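Local coordinates for SusD superfamily protein (Bacteroides thetaiotaomicron VPI-5482, PDB 3HDX) that probably binds polysaccharide at the outer membrane, as a SusD-family lipoprotein of the kind that captures glycans for uptake in carbohydrate metabolism, at residues T34-G39 against S356-T361; A232-I237 against L387-T392; K288-I293 against E330-F335; S322-N327 against E423-G428. One frame throughout, in Å; residues are numbered along the deposited sequence.

Interaction 1 of 4, residues T34-G39 against S356-T361; sequences THWICG and SSIVFT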
loop_
_atom_site.group_PDB
_atom_site.type_symbol
_atom_site.label_atom_id
_atom_site.label_comp_id
_atom_site.label_asym_id
_atom_site.label_seq_id
_atom_site.Cartn_x
_atom_site.Cartn_y
_atom_site.Cartn_z
ATOM N N THR A 34 -8.067 4.129 -6.645
ATOM C CA THR A 34 -8.408 3.219 -5.566
ATOM C C THR A 34 -7.495 3.325 -4.353
ATOM O O THR A 34 -7.955 3.440 -3.232
ATOM C CB THR A 34 -8.446 1.732 -6.070
ATOM O OG1 THR A 34 -9.605 1.552 -6.896
ATOM C CG2 THR A 34 -8.427 0.723 -4.901
ATOM N N HIS A 35 -6.192 3.298 -4.588
ATOM C CA HIS A 35 -5.251 3.256 -3.467
ATOM C C HIS A 35 -5.444 4.411 -2.478
ATOM O O HIS A 35 -5.514 4.207 -1.263
ATOM C CB HIS A 35 -3.814 3.201 -4.008
ATOM C CG HIS A 35 -2.767 2.979 -2.947
ATOM N ND1 HIS A 35 -2.700 1.839 -2.171
ATOM C CD2 HIS A 35 -1.707 3.744 -2.589
ATOM C CE1 HIS A 35 -1.658 1.940 -1.360
ATOM N NE2 HIS A 35 -1.041 3.085 -1.593
ATOM N N TRP A 36 -5.636 5.599 -3.037
ATOM C CA TRP A 36 -5.788 6.829 -2.258
ATOM C C TRP A 36 -7.207 7.036 -1.795
ATOM O O TRP A 36 -7.428 7.540 -0.693
ATOM C CB TRP A 36 -5.217 8.027 -3.039
ATOM C CG TRP A 36 -3.820 7.706 -3.471
ATOM C CD1 TRP A 36 -2.681 7.776 -2.723
ATOM C CD2 TRP A 36 -3.446 7.122 -4.727
ATOM N NE1 TRP A 36 -1.613 7.296 -3.444
ATOM C CE2 TRP A 36 -2.055 6.882 -4.672
ATOM C CE3 TRP A 36 -4.156 6.765 -5.900
ATOM C CZ2 TRP A 36 -1.357 6.307 -5.742
ATOM C CZ3 TRP A 36 -3.460 6.185 -6.960
ATOM C CH2 TRP A 36 -2.075 5.943 -6.860
ATOM N N ILE A 37 -8.172 6.684 -2.657
ATOM C CA ILE A 37 -9.592 6.796 -2.326
ATOM C C ILE A 37 -9.906 5.905 -1.123
ATOM O O ILE A 37 -10.512 6.349 -0.129
ATOM C CB ILE A 37 -10.481 6.387 -3.548
ATOM C CG1 ILE A 37 -10.397 7.437 -4.677
ATOM C CG2 ILE A 37 -11.917 6.107 -3.105
ATOM C CD1 ILE A 37 -10.910 8.781 -4.368
ATOM N N CYS A 38 -9.425 4.661 -1.178
ATOM C CA CYS A 38 -9.680 3.700 -0.107
ATOM C C CYS A 38 -8.785 3.865 1.112
ATOM O O CYS A 38 -9.219 3.492 2.219
ATOM C CB CYS A 38 -9.587 2.248 -0.632
ATOM S SG CYS A 38 -10.749 1.868 -1.930
ATOM N N GLY A 39 -7.554 4.354 0.905
ATOM C CA GLY A 39 -6.546 4.431 1.952
ATOM C C GLY A 39 -6.299 5.759 2.628
ATOM O O GLY A 39 -5.926 5.784 3.778
ATOM N N SER A 356 4.257 9.067 -10.909
ATOM C CA SER A 356 4.498 8.579 -9.566
ATOM C C SER A 356 4.182 7.106 -9.360
ATOM O O SER A 356 3.137 6.613 -9.802
ATOM C CB SER A 356 3.670 9.367 -8.552
ATOM O OG SER A 356 2.325 9.467 -8.941
ATOM N N SER A 357 5.094 6.436 -8.671
ATOM C CA SER A 357 4.901 5.050 -8.280
ATOM C C SER A 357 3.984 4.990 -7.068
ATOM O O SER A 357 3.975 5.901 -6.221
ATOM C CB SER A 357 6.217 4.398 -7.833
ATOM O OG SER A 357 7.182 4.296 -8.850
ATOM N N ILE A 358 3.225 3.903 -7.003
ATOM C CA ILE A 358 2.567 3.500 -5.773
ATOM C C ILE A 358 3.664 2.925 -4.857
ATOM O O ILE A 358 4.476 2.072 -5.289
ATOM C CB ILE A 358 1.476 2.450 -6.031
ATOM C CG1 ILE A 358 0.323 3.027 -6.833
ATOM C CG2 ILE A 358 0.983 1.832 -4.689
ATOM C CD1 ILE A 358 -0.559 1.963 -7.458
ATOM N N VAL A 359 3.721 3.420 -3.619
ATOM C CA VAL A 359 4.654 2.906 -2.616
ATOM C C VAL A 359 3.824 2.270 -1.522
ATOM O O VAL A 359 3.257 2.956 -0.662
ATOM C CB VAL A 359 5.586 3.961 -2.071
ATOM C CG1 VAL A 359 6.495 3.353 -0.973
ATOM C CG2 VAL A 359 6.404 4.634 -3.238
ATOM N N PHE A 360 3.686 0.943 -1.602
ATOM C CA PHE A 360 2.934 0.244 -0.592
ATOM C C PHE A 360 3.634 0.312 0.749
ATOM O O PHE A 360 2.992 0.549 1.761
ATOM C CB PHE A 360 2.616 -1.189 -1.002
ATOM C CG PHE A 360 1.905 -1.956 0.058
ATOM C CD1 PHE A 360 0.540 -1.759 0.305
ATOM C CD2 PHE A 360 2.592 -2.831 0.880
ATOM C CE1 PHE A 360 -0.103 -2.493 1.350
ATOM C CE2 PHE A 360 1.934 -3.528 1.890
ATOM C CZ PHE A 360 0.620 -3.331 2.128
ATOM N N THR A 361 4.944 0.063 0.742
ATOM C CA THR A 361 5.739 0.113 1.953
ATOM C C THR A 361 7.185 0.472 1.680
ATOM O O THR A 361 7.706 0.379 0.568
ATOM C CB THR A 361 5.643 -1.205 2.756
ATOM O OG1 THR A 361 6.210 -1.030 4.068
ATOM C CG2 THR A 361 6.302 -2.386 2.046
HETATM O O HOH W 1 1.564 4.718 -2.149
#

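Interaction 2 of 4, residues A232-I237 against L387-T392; sequences AKYTSI and LNMIRT. With EDO (1,2-ethanediol), chain G.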
loop_
_atom_site.group_PDB
_atom_site.type_symbol
_atom_site.label_atom_id
_atom_site.label_comp_id
_atom_site.label_asym_id
_atom_site.label_seq_id
_atom_site.Cartn_x
_atom_site.Cartn_y
_atom_site.Cartn_z
ATOM N N ALA A 232 17.491 -1.203 0.548
ATOM C CA ALA A 232 16.447 -0.359 1.121
ATOM C C ALA A 232 17.041 0.432 2.286
ATOM O O ALA A 232 17.765 -0.111 3.128
ATOM C CB ALA A 232 15.243 -1.181 1.580
ATOM N N LYS A 233 16.705 1.710 2.321
ATOM C CA LYS A 233 17.217 2.660 3.314
ATOM C C LYS A 233 16.093 3.520 3.855
ATOM O O LYS A 233 14.967 3.498 3.339
ATOM C CB LYS A 233 18.248 3.575 2.630
ATOM C CG LYS A 233 19.446 2.829 2.013
ATOM C CD LYS A 233 20.400 3.730 1.257
ATOM C CE LYS A 233 21.584 2.952 0.692
ATOM N NZ LYS A 233 22.457 3.857 -0.104
ATOM N N TYR A 234 16.420 4.277 4.894
ATOM C CA TYR A 234 15.558 5.342 5.366
ATOM C C TYR A 234 15.796 6.533 4.429
ATOM O O TYR A 234 16.945 6.846 4.049
ATOM C CB TYR A 234 15.865 5.698 6.814
ATOM C CG TYR A 234 15.510 4.575 7.774
ATOM C CD1 TYR A 234 14.208 4.389 8.232
ATOM C CD2 TYR A 234 16.488 3.670 8.223
ATOM C CE1 TYR A 234 13.894 3.371 9.105
ATOM C CE2 TYR A 234 16.181 2.645 9.116
ATOM C CZ TYR A 234 14.859 2.513 9.559
ATOM O OH TYR A 234 14.573 1.477 10.392
ATOM N N THR A 235 14.722 7.206 4.086
ATOM C CA THR A 235 14.734 8.261 3.080
ATOM C C THR A 235 14.684 9.644 3.754
ATOM O O THR A 235 13.888 9.876 4.683
ATOM C CB THR A 235 13.561 8.066 2.079
ATOM O OG1 THR A 235 13.627 6.767 1.479
ATOM C CG2 THR A 235 13.531 9.141 0.992
ATOM N N SER A 236 15.556 10.542 3.303
ATOM C CA SER A 236 15.543 11.911 3.779
ATOM C C SER A 236 14.292 12.622 3.263
ATOM O O SER A 236 13.659 12.211 2.257
ATOM C CB SER A 236 16.781 12.659 3.268
ATOM O OG SER A 236 16.711 12.887 1.860
ATOM N N ILE A 237 13.922 13.704 3.937
ATOM C CA ILE A 237 12.736 14.459 3.501
ATOM C C ILE A 237 12.868 14.949 2.039
ATOM O O ILE A 237 11.890 14.904 1.286
ATOM C CB ILE A 237 12.354 15.600 4.490
ATOM C CG1 ILE A 237 10.960 16.158 4.135
ATOM C CG2 ILE A 237 13.464 16.695 4.514
ATOM C CD1 ILE A 237 9.786 15.151 4.245
ATOM N N LEU A 387 10.250 4.243 17.138
ATOM C CA LEU A 387 9.578 5.531 16.946
ATOM C C LEU A 387 10.618 6.640 16.767
ATOM O O LEU A 387 10.513 7.460 15.845
ATOM C CB LEU A 387 8.682 5.860 18.146
ATOM C CG LEU A 387 7.938 7.204 18.073
ATOM C CD1 LEU A 387 7.097 7.355 16.778
ATOM C CD2 LEU A 387 7.083 7.453 19.318
ATOM N N ASN A 388 11.618 6.667 17.656
ATOM C CA ASN A 388 12.661 7.685 17.581
ATOM C C ASN A 388 13.464 7.686 16.287
ATOM O O ASN A 388 13.901 8.749 15.849
ATOM C CB ASN A 388 13.598 7.644 18.805
ATOM C CG ASN A 388 12.978 8.260 20.044
ATOM O OD1 ASN A 388 12.105 9.140 19.942
ATOM N ND2 ASN A 388 13.433 7.837 21.217
HETATM N N MSE A 389 13.656 6.510 15.681
HETATM C CA MSE A 389 14.357 6.428 14.402
HETATM C C MSE A 389 13.706 7.299 13.339
HETATM O O MSE A 389 14.396 7.975 12.540
HETATM C CB MSE A 389 14.475 4.999 13.894
HETATM C CG MSE A 389 15.363 4.143 14.695
HETATM SE SE MSE A 389 15.426 2.336 14.033
HETATM C CE MSE A 389 16.323 1.591 15.589
ATOM N N ILE A 390 12.376 7.280 13.318
ATOM C CA ILE A 390 11.623 8.074 12.359
ATOM C C ILE A 390 11.640 9.553 12.778
ATOM O O ILE A 390 11.953 10.432 11.954
ATOM C CB ILE A 390 10.189 7.549 12.226
ATOM C CG1 ILE A 390 10.199 5.989 11.922
ATOM C CG2 ILE A 390 9.429 8.496 11.254
ATOM C CD1 ILE A 390 11.120 5.475 10.905
ATOM N N ARG A 391 11.326 9.825 14.063
ATOM C CA ARG A 391 11.286 11.215 14.560
ATOM C C ARG A 391 12.566 11.992 14.286
ATOM O O ARG A 391 12.518 13.110 13.731
ATOM C CB ARG A 391 11.018 11.223 16.041
ATOM C CG ARG A 391 9.594 10.826 16.435
ATOM C CD ARG A 391 9.472 10.807 17.959
ATOM N NE ARG A 391 9.775 12.117 18.526
ATOM C CZ ARG A 391 8.889 13.108 18.699
ATOM N NH1 ARG A 391 7.582 12.970 18.378
ATOM N NH2 ARG A 391 9.316 14.269 19.199
ATOM N N THR A 392 13.698 11.367 14.610
ATOM C CA THR A 392 14.997 12.046 14.491
ATOM C C THR A 392 15.481 12.219 13.052
ATOM O O THR A 392 16.505 12.914 12.844
ATOM C CB THR A 392 16.080 11.388 15.363
ATOM O OG1 THR A 392 16.313 10.065 14.899
ATOM C CG2 THR A 392 15.647 11.375 16.845
HETATM C C1 EDO G . 7.208 16.907 20.186
HETATM O O1 EDO G . 7.668 16.807 18.819
HETATM C C2 EDO G . 7.256 18.333 20.706
HETATM O O2 EDO G . 6.424 19.192 19.911
#

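Interaction 3 of 4, residues K288-I293 against E330-F335; sequences KSYPEI and EETPVF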
loop_
_atom_site.group_PDB
_atom_site.type_symbol
_atom_site.label_atom_id
_atom_site.label_comp_id
_atom_site.label_asym_id
_atom_site.label_seq_id
_atom_site.Cartn_x
_atom_site.Cartn_y
_atom_site.Cartn_z
ATOM N N LYS A 288 -4.199 23.168 -13.566
ATOM C CA LYS A 288 -5.482 23.108 -12.839
ATOM C C LYS A 288 -5.567 24.200 -11.748
ATOM O O LYS A 288 -4.656 24.333 -10.930
ATOM C CB LYS A 288 -5.599 21.687 -12.268
ATOM C CG LYS A 288 -6.911 21.318 -11.729
ATOM C CD LYS A 288 -6.898 19.846 -11.351
ATOM C CE LYS A 288 -8.252 19.384 -10.959
ATOM N NZ LYS A 288 -8.735 20.127 -9.800
ATOM N N SER A 289 -6.648 24.986 -11.736
ATOM C CA SER A 289 -6.790 26.119 -10.804
ATOM C C SER A 289 -6.829 25.761 -9.308
ATOM O O SER A 289 -6.208 26.450 -8.479
ATOM C CB SER A 289 -8.022 26.964 -11.177
ATOM O OG SER A 289 -7.869 27.490 -12.485
ATOM N N TYR A 290 -7.523 24.672 -8.977
ATOM C CA TYR A 290 -7.691 24.259 -7.583
ATOM C C TYR A 290 -7.482 22.762 -7.435
ATOM O O TYR A 290 -7.725 22.003 -8.368
ATOM C CB TYR A 290 -9.084 24.652 -7.050
ATOM C CG TYR A 290 -9.319 26.144 -7.091
ATOM C CD1 TYR A 290 -8.809 26.988 -6.103
ATOM C CD2 TYR A 290 -10.038 26.710 -8.140
ATOM C CE1 TYR A 290 -9.012 28.358 -6.171
ATOM C CE2 TYR A 290 -10.242 28.069 -8.211
ATOM C CZ TYR A 290 -9.734 28.882 -7.225
ATOM O OH TYR A 290 -9.953 30.249 -7.283
ATOM N N PRO A 291 -7.009 22.339 -6.244
ATOM C CA PRO A 291 -6.836 20.898 -6.023
ATOM C C PRO A 291 -8.198 20.243 -5.746
ATOM O O PRO A 291 -9.075 20.929 -5.193
ATOM C CB PRO A 291 -5.957 20.864 -4.770
ATOM C CG PRO A 291 -6.339 22.047 -3.985
ATOM C CD PRO A 291 -6.625 23.122 -5.049
ATOM N N GLU A 292 -8.406 18.970 -6.121
ATOM C CA GLU A 292 -9.675 18.281 -5.803
ATOM C C GLU A 292 -9.758 18.017 -4.302
ATOM O O GLU A 292 -10.839 18.114 -3.708
ATOM C CB GLU A 292 -9.883 16.943 -6.541
ATOM C CG GLU A 292 -10.089 17.046 -8.050
ATOM C CD GLU A 292 -11.182 18.040 -8.501
ATOM O OE1 GLU A 292 -12.221 18.292 -7.824
ATOM O OE2 GLU A 292 -10.945 18.609 -9.578
ATOM N N ILE A 293 -8.616 17.697 -3.693
ATOM C CA ILE A 293 -8.525 17.436 -2.242
ATOM C C ILE A 293 -7.246 18.088 -1.719
ATOM O O ILE A 293 -6.288 18.247 -2.452
ATOM C CB ILE A 293 -8.578 15.914 -1.892
ATOM C CG1 ILE A 293 -7.262 15.193 -2.263
ATOM C CG2 ILE A 293 -9.812 15.234 -2.532
ATOM C CD1 ILE A 293 -7.264 13.662 -1.962
ATOM N N GLU A 330 -2.326 30.843 0.255
ATOM C CA GLU A 330 -3.689 30.713 -0.300
ATOM C C GLU A 330 -4.614 30.030 0.701
ATOM O O GLU A 330 -4.160 29.401 1.661
ATOM C CB GLU A 330 -3.681 29.901 -1.594
ATOM C CG GLU A 330 -2.720 30.399 -2.707
ATOM C CD GLU A 330 -3.162 31.657 -3.427
ATOM O OE1 GLU A 330 -4.274 32.164 -3.158
ATOM O OE2 GLU A 330 -2.380 32.134 -4.287
ATOM N N GLU A 331 -5.924 30.132 0.465
ATOM C CA GLU A 331 -6.913 29.495 1.362
ATOM C C GLU A 331 -6.927 27.960 1.216
ATOM O O GLU A 331 -7.276 27.264 2.175
ATOM C CB GLU A 331 -8.321 30.094 1.181
ATOM C CG GLU A 331 -8.418 31.582 1.601
ATOM N N THR A 332 -6.568 27.442 0.034
ATOM C CA THR A 332 -6.502 25.993 -0.211
ATOM C C THR A 332 -5.068 25.624 -0.634
ATOM O O THR A 332 -4.771 25.466 -1.839
ATOM C CB THR A 332 -7.549 25.493 -1.211
ATOM O OG1 THR A 332 -7.199 25.867 -2.535
ATOM C CG2 THR A 332 -8.929 26.093 -0.842
ATOM N N PRO A 333 -4.173 25.469 0.361
ATOM C CA PRO A 333 -2.810 25.064 0.042
ATOM C C PRO A 333 -2.786 23.691 -0.639
ATOM O O PRO A 333 -3.629 22.849 -0.366
ATOM C CB PRO A 333 -2.106 25.003 1.404
ATOM C CG PRO A 333 -3.102 25.260 2.416
ATOM C CD PRO A 333 -4.416 25.484 1.818
ATOM N N VAL A 334 -1.782 23.488 -1.473
ATOM C CA VAL A 334 -1.640 22.292 -2.289
ATOM C C VAL A 334 -0.750 21.278 -1.578
ATOM O O VAL A 334 0.407 21.582 -1.256
ATOM C CB VAL A 334 -1.036 22.628 -3.652
ATOM C CG1 VAL A 334 -0.714 21.364 -4.460
ATOM C CG2 VAL A 334 -2.008 23.549 -4.465
ATOM N N PHE A 335 -1.270 20.060 -1.389
ATOM C CA PHE A 335 -0.477 18.959 -0.853
ATOM C C PHE A 335 0.428 18.492 -2.013
ATOM O O PHE A 335 0.004 17.778 -2.947
ATOM C CB PHE A 335 -1.390 17.860 -0.340
ATOM C CG PHE A 335 -0.665 16.702 0.243
ATOM C CD1 PHE A 335 -0.145 16.817 1.517
ATOM C CD2 PHE A 335 -0.479 15.510 -0.463
ATOM C CE1 PHE A 335 0.537 15.793 2.120
ATOM C CE2 PHE A 335 0.221 14.439 0.146
ATOM C CZ PHE A 335 0.694 14.589 1.442
HETATM O O HOH W 2 -3.784 19.405 -2.472
#

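Interaction 4 of 4, residues S322-N327 against E423-G428; sequences SYYVQN and ELMGEG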
loop_
_atom_site.group_PDB
_atom_site.type_symbol
_atom_site.label_atom_id
_atom_site.label_comp_id
_atom_site.label_asym_id
_atom_site.label_seq_id
_atom_site.Cartn_x
_atom_site.Cartn_y
_atom_site.Cartn_z
ATOM N N SER A 322 6.691 24.284 2.044
ATOM C CA SER A 322 7.220 23.371 3.026
ATOM C C SER A 322 7.429 22.088 2.218
ATOM O O SER A 322 7.016 22.007 1.035
ATOM C CB SER A 322 6.198 23.141 4.127
ATOM O OG SER A 322 4.988 22.615 3.581
ATOM N N TYR A 323 8.006 21.058 2.831
ATOM C CA TYR A 323 8.247 19.815 2.072
ATOM C C TYR A 323 6.975 19.054 1.662
ATOM O O TYR A 323 6.968 18.419 0.613
ATOM C CB TYR A 323 9.232 18.893 2.774
ATOM C CG TYR A 323 10.663 19.300 2.523
ATOM C CD1 TYR A 323 11.269 19.023 1.299
ATOM C CD2 TYR A 323 11.436 19.908 3.506
ATOM C CE1 TYR A 323 12.613 19.382 1.035
ATOM C CE2 TYR A 323 12.779 20.270 3.250
ATOM C CZ TYR A 323 13.355 19.988 2.027
ATOM O OH TYR A 323 14.674 20.352 1.790
ATOM N N TYR A 324 5.909 19.173 2.441
ATOM C CA TYR A 324 4.627 18.542 2.088
ATOM C C TYR A 324 3.622 19.417 1.377
ATOM O O TYR A 324 2.757 18.882 0.682
ATOM C CB TYR A 324 3.946 18.008 3.342
ATOM C CG TYR A 324 4.315 16.598 3.788
ATOM C CD1 TYR A 324 5.482 15.943 3.373
ATOM C CD2 TYR A 324 3.466 15.936 4.677
ATOM C CE1 TYR A 324 5.769 14.659 3.801
ATOM C CE2 TYR A 324 3.749 14.675 5.120
ATOM C CZ TYR A 324 4.900 14.033 4.688
ATOM O OH TYR A 324 5.221 12.761 5.067
ATOM N N VAL A 325 3.687 20.736 1.594
ATOM C CA VAL A 325 2.629 21.636 1.161
ATOM C C VAL A 325 3.180 22.925 0.530
ATOM O O VAL A 325 4.120 23.530 1.035
ATOM C CB VAL A 325 1.743 21.999 2.389
ATOM C CG1 VAL A 325 0.605 22.915 1.994
ATOM C CG2 VAL A 325 1.195 20.727 3.067
ATOM N N GLN A 326 2.537 23.361 -0.534
ATOM C CA GLN A 326 2.853 24.616 -1.220
ATOM C C GLN A 326 1.639 25.540 -1.192
ATOM O O GLN A 326 0.528 25.142 -0.818
ATOM C CB GLN A 326 3.295 24.351 -2.652
ATOM C CG GLN A 326 4.720 23.826 -2.747
ATOM C CD GLN A 326 5.162 23.568 -4.151
ATOM O OE1 GLN A 326 4.696 24.221 -5.104
ATOM N NE2 GLN A 326 6.130 22.687 -4.295
ATOM N N ASN A 327 1.865 26.803 -1.576
ATOM C CA ASN A 327 0.793 27.797 -1.616
ATOM C C ASN A 327 0.192 28.057 -0.247
ATOM O O ASN A 327 -1.043 28.228 -0.102
ATOM C CB ASN A 327 -0.303 27.442 -2.631
ATOM C CG ASN A 327 0.200 27.277 -4.020
ATOM O OD1 ASN A 327 1.347 27.577 -4.338
ATOM N ND2 ASN A 327 -0.699 26.847 -4.895
ATOM N N GLU A 423 4.051 10.704 8.649
ATOM C CA GLU A 423 5.040 10.138 7.753
ATOM C C GLU A 423 4.494 9.548 6.496
ATOM O O GLU A 423 5.063 9.767 5.433
ATOM C CB GLU A 423 5.868 9.075 8.517
ATOM C CG GLU A 423 6.997 8.466 7.726
ATOM C CD GLU A 423 8.042 9.489 7.238
ATOM O OE1 GLU A 423 8.194 10.536 7.898
ATOM O OE2 GLU A 423 8.745 9.175 6.227
ATOM N N LEU A 424 3.366 8.864 6.609
ATOM C CA LEU A 424 2.802 8.125 5.495
ATOM C C LEU A 424 1.638 8.849 4.817
ATOM O O LEU A 424 0.907 8.258 3.990
ATOM C CB LEU A 424 2.392 6.712 5.966
ATOM C CG LEU A 424 3.487 5.889 6.676
ATOM C CD1 LEU A 424 2.928 4.602 7.320
ATOM C CD2 LEU A 424 4.605 5.542 5.687
HETATM N N MSE A 425 1.478 10.135 5.103
HETATM C CA MSE A 425 0.392 10.940 4.522
HETATM C C MSE A 425 0.449 10.862 2.984
HETATM O O MSE A 425 1.501 11.081 2.385
HETATM C CB MSE A 425 0.524 12.383 5.022
HETATM C CG MSE A 425 -0.642 13.297 4.626
HETATM SE SE MSE A 425 -0.532 15.010 5.503
HETATM C CE MSE A 425 -1.052 14.585 7.294
ATOM N N GLY A 426 -0.680 10.524 2.375
ATOM C CA GLY A 426 -0.746 10.380 0.947
ATOM C C GLY A 426 -0.228 9.073 0.344
ATOM O O GLY A 426 -0.166 8.935 -0.902
ATOM N N GLU A 427 0.110 8.103 1.212
ATOM C CA GLU A 427 0.622 6.798 0.773
ATOM C C GLU A 427 -0.349 5.632 0.970
ATOM O O GLU A 427 0.049 4.462 0.897
ATOM C CB GLU A 427 1.968 6.524 1.412
ATOM C CG GLU A 427 3.025 7.559 1.054
ATOM C CD GLU A 427 4.326 7.361 1.755
ATOM O OE1 GLU A 427 4.854 6.207 1.850
ATOM O OE2 GLU A 427 4.881 8.384 2.233
ATOM N N GLY A 428 -1.627 5.941 1.169
ATOM C CA GLY A 428 -2.674 4.920 1.235
ATOM C C GLY A 428 -2.784 4.144 2.523
ATOM O O GLY A 428 -3.388 3.069 2.541
#

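Interaction 1 of 4, residues T34-G39 against S356-T361
The start of helix 34-41 packs on strand 358-361, one half of a two-stranded antiparallel sheet, chiefly by way of His-35, Trp-36 and Ile-358. Near the contact the helix and strand axes come no nearer than 10.8 Å, at 50° to one another, so side chains have to fill the gap. Ile-358 divides its work between the two rings. Its CG2 methyl sits over one face of the imidazole in a CH-pi contact, 4.0 Å from the centroid of the His-35 ring and displaced toward the rim. The other branch, CG1, comes within 3.8 Å of Trp-36 CH2 and lies about equally near CZ2, meeting the benzo end of the indole at a slant. The two aromatic residues also brace one another: CB of His-35 lies over the centre of the indole face, and the imidazole turns its edge to Trp-36 CE2. With CG anti to the backbone N (chi1 -173°), the His-35 ring reaches out toward the strand. There a water joins the two elements, accepting a weak bond from His-35 NE2 at 3.1 Å and donating to Val-359 O at 2.9 Å. NE2 also makes a weak hydrogen bond to Glu-427 O, while ND1, the other ring nitrogen, is hydrogen-bonded to the hydroxyl of Tyr-124, bonds that together should hold the imidazole in this rotation. Leu-29 of helix 11-30 touches both His-35 and Ile-358, and strand 358-361 pairs antiparallel with strand 259-261 alongside helix 104-129, on which Phe-360 packs.

Interaction 2 of 4, residues A232-I237 against L387-T392
Tyr-234 reaches from the loop before helix 237-241 to the C-terminal part of helix 380-391, where Met-389, a selenomethionine, and Ile-390 receive it. The tyrosine and isoleucine side chains cross at about a right angle: CE1 of Tyr-234 lies 3.9 Å from CD1 of Ile-390, and the methyl comes to the ring obliquely. Ile-390 points its CB off to one side of the loop, but both of its torsions bend back (chi1 -52°, chi2 -46°) and carry CD1 round to the ring. Met-389 arrives at a slant as well, its extended chain bringing SE to 3.8 Å from Tyr-234 OH on the more exposed side of the contact. The phenol oxygen is thus packed against selenium on this side, and it is hydrogen-bonded to Thr-367 OG1. At the end of this segment Thr-392 turns back on Asn-388 O, which it grips from opposite faces of the carbonyl plane with its backbone N, at 2.9 Å, and with OG1, also 2.9 Å away. Arg-391 points elsewhere: its NH2 donates at 3.0 Å to O1 of an ethanediol, probably a crystallisation additive, lying at the guanidinium edge. Helix 363-376 lies next to the contact, with Leu-363 and Glu-364 against Tyr-234 and Leu-368 against Ile-390, while Glu-419 of helix 409-423 touches Ile-390 too.

Interaction 3 of 4, residues K288-I293 against E330-F335
One water is held between Ile-293 and Phe-335 and links the two segments through their backbones: it donates to Ile-293 O at 2.8 Å and accepts from Phe-335 N, again at 2.8 Å. The direct packing lies further back along both chains, at Pro-291 and Thr-332. Thr-332 carries OG1 between its backbone N and carbonyl carbon (chi1 74°), the crowded position, and this turns the hydroxyl to the proline ring. OG1 comes to 3.8 Å from CD of Pro-291 and a little farther from CG, a van der Waals approach to the flank of the pyrrolidine rather than a polar bond. The same oxygen stands near the plane of the Tyr-290 ring, at its edge, 4.1 Å from CD1, and the two side chains cross at about a right angle. Tyr-290 is modelled in two conformers, so this last detail belongs to one of them. Within 288-293, the Lys-288 chain runs out extended and bends only at its last torsion. Its NZ donates to Tyr-290 O at 2.6 Å, nearly in line with the carbonyl bond, and forms a salt bridge to Glu-292 OE2, approached from above the carboxylate plane; the bridge belongs to one of two modelled conformers of Glu-292. The Tyr-290 ring stacks on that of Tyr-49. Beyond the contact along the chain, Ile-293 begins strand 293-294, which pairs antiparallel with strand 47-48, whereas Val-334 opens strand 334-335, paired antiparallel with strand 325-326; helix 276-280 lies against Ile-293 and Phe-335 alike.

Interaction 4 of 4, residues S322-N327 against E423-G428
Tyr-324 and Met-425 face each other with CA atoms 9.0 Å apart, Met-425 being the second residue of a type II beta turn from Leu-424 to Glu-427 closed by Glu-427 N to Leu-424 O at 2.9 Å. Gly-426 takes the third place with positive phi (80°). Met-425 is a selenomethionine; with CG anti to its backbone N (chi1 -173°), the chain runs out alongside the tyrosine. Its CB meets Tyr-324 CE2 at 4.0 Å, and SE lies obliquely beside the ring, 5.3 Å from the Tyr-324 centroid. At the far end of the ring, Tyr-324 OH lies 3.0 Å from Glu-423 O, with that oxygen at the ring edge, near its plane, and the hydroxyl is hydrogen-bonded to Arg-422 O and to Lys-337 NZ. That lysine also bonds Glu-423 O and Met-425 O and pairs with Glu-427, binding phenol and turn together. On the tyrosine's own side, Ser-322 OG donates to Val-325 O at 2.8 Å, in the carbonyl plane on a lone pair. The arrangement is a Met-aromatic contact set on the type II turn that joins helix 409-423 to helix 430-441 in this largely helical SusD-family protein.

From the N terminus, helix 34-41 is joined to strand 358-361 by interaction 1, closing a very long loop. Interaction 2 starts inside that loop at 232-237 and ends beyond it at 387-392, so the two cross. Interaction 3, the shortest closure, is nested inside both. Interaction 4 crosses all three, running from 322-327 to the turn at 423-428. It is also the meeting point: Ile-237 packs on Tyr-323 and Tyr-324, Trp-36 touches Gly-426, and strand 325-326 of interaction 4 pairs antiparallel with strand 334-335 of interaction 3. Together the four tie helix 34-41, the loops and short strands of the middle of the chain and the C-terminal helices together.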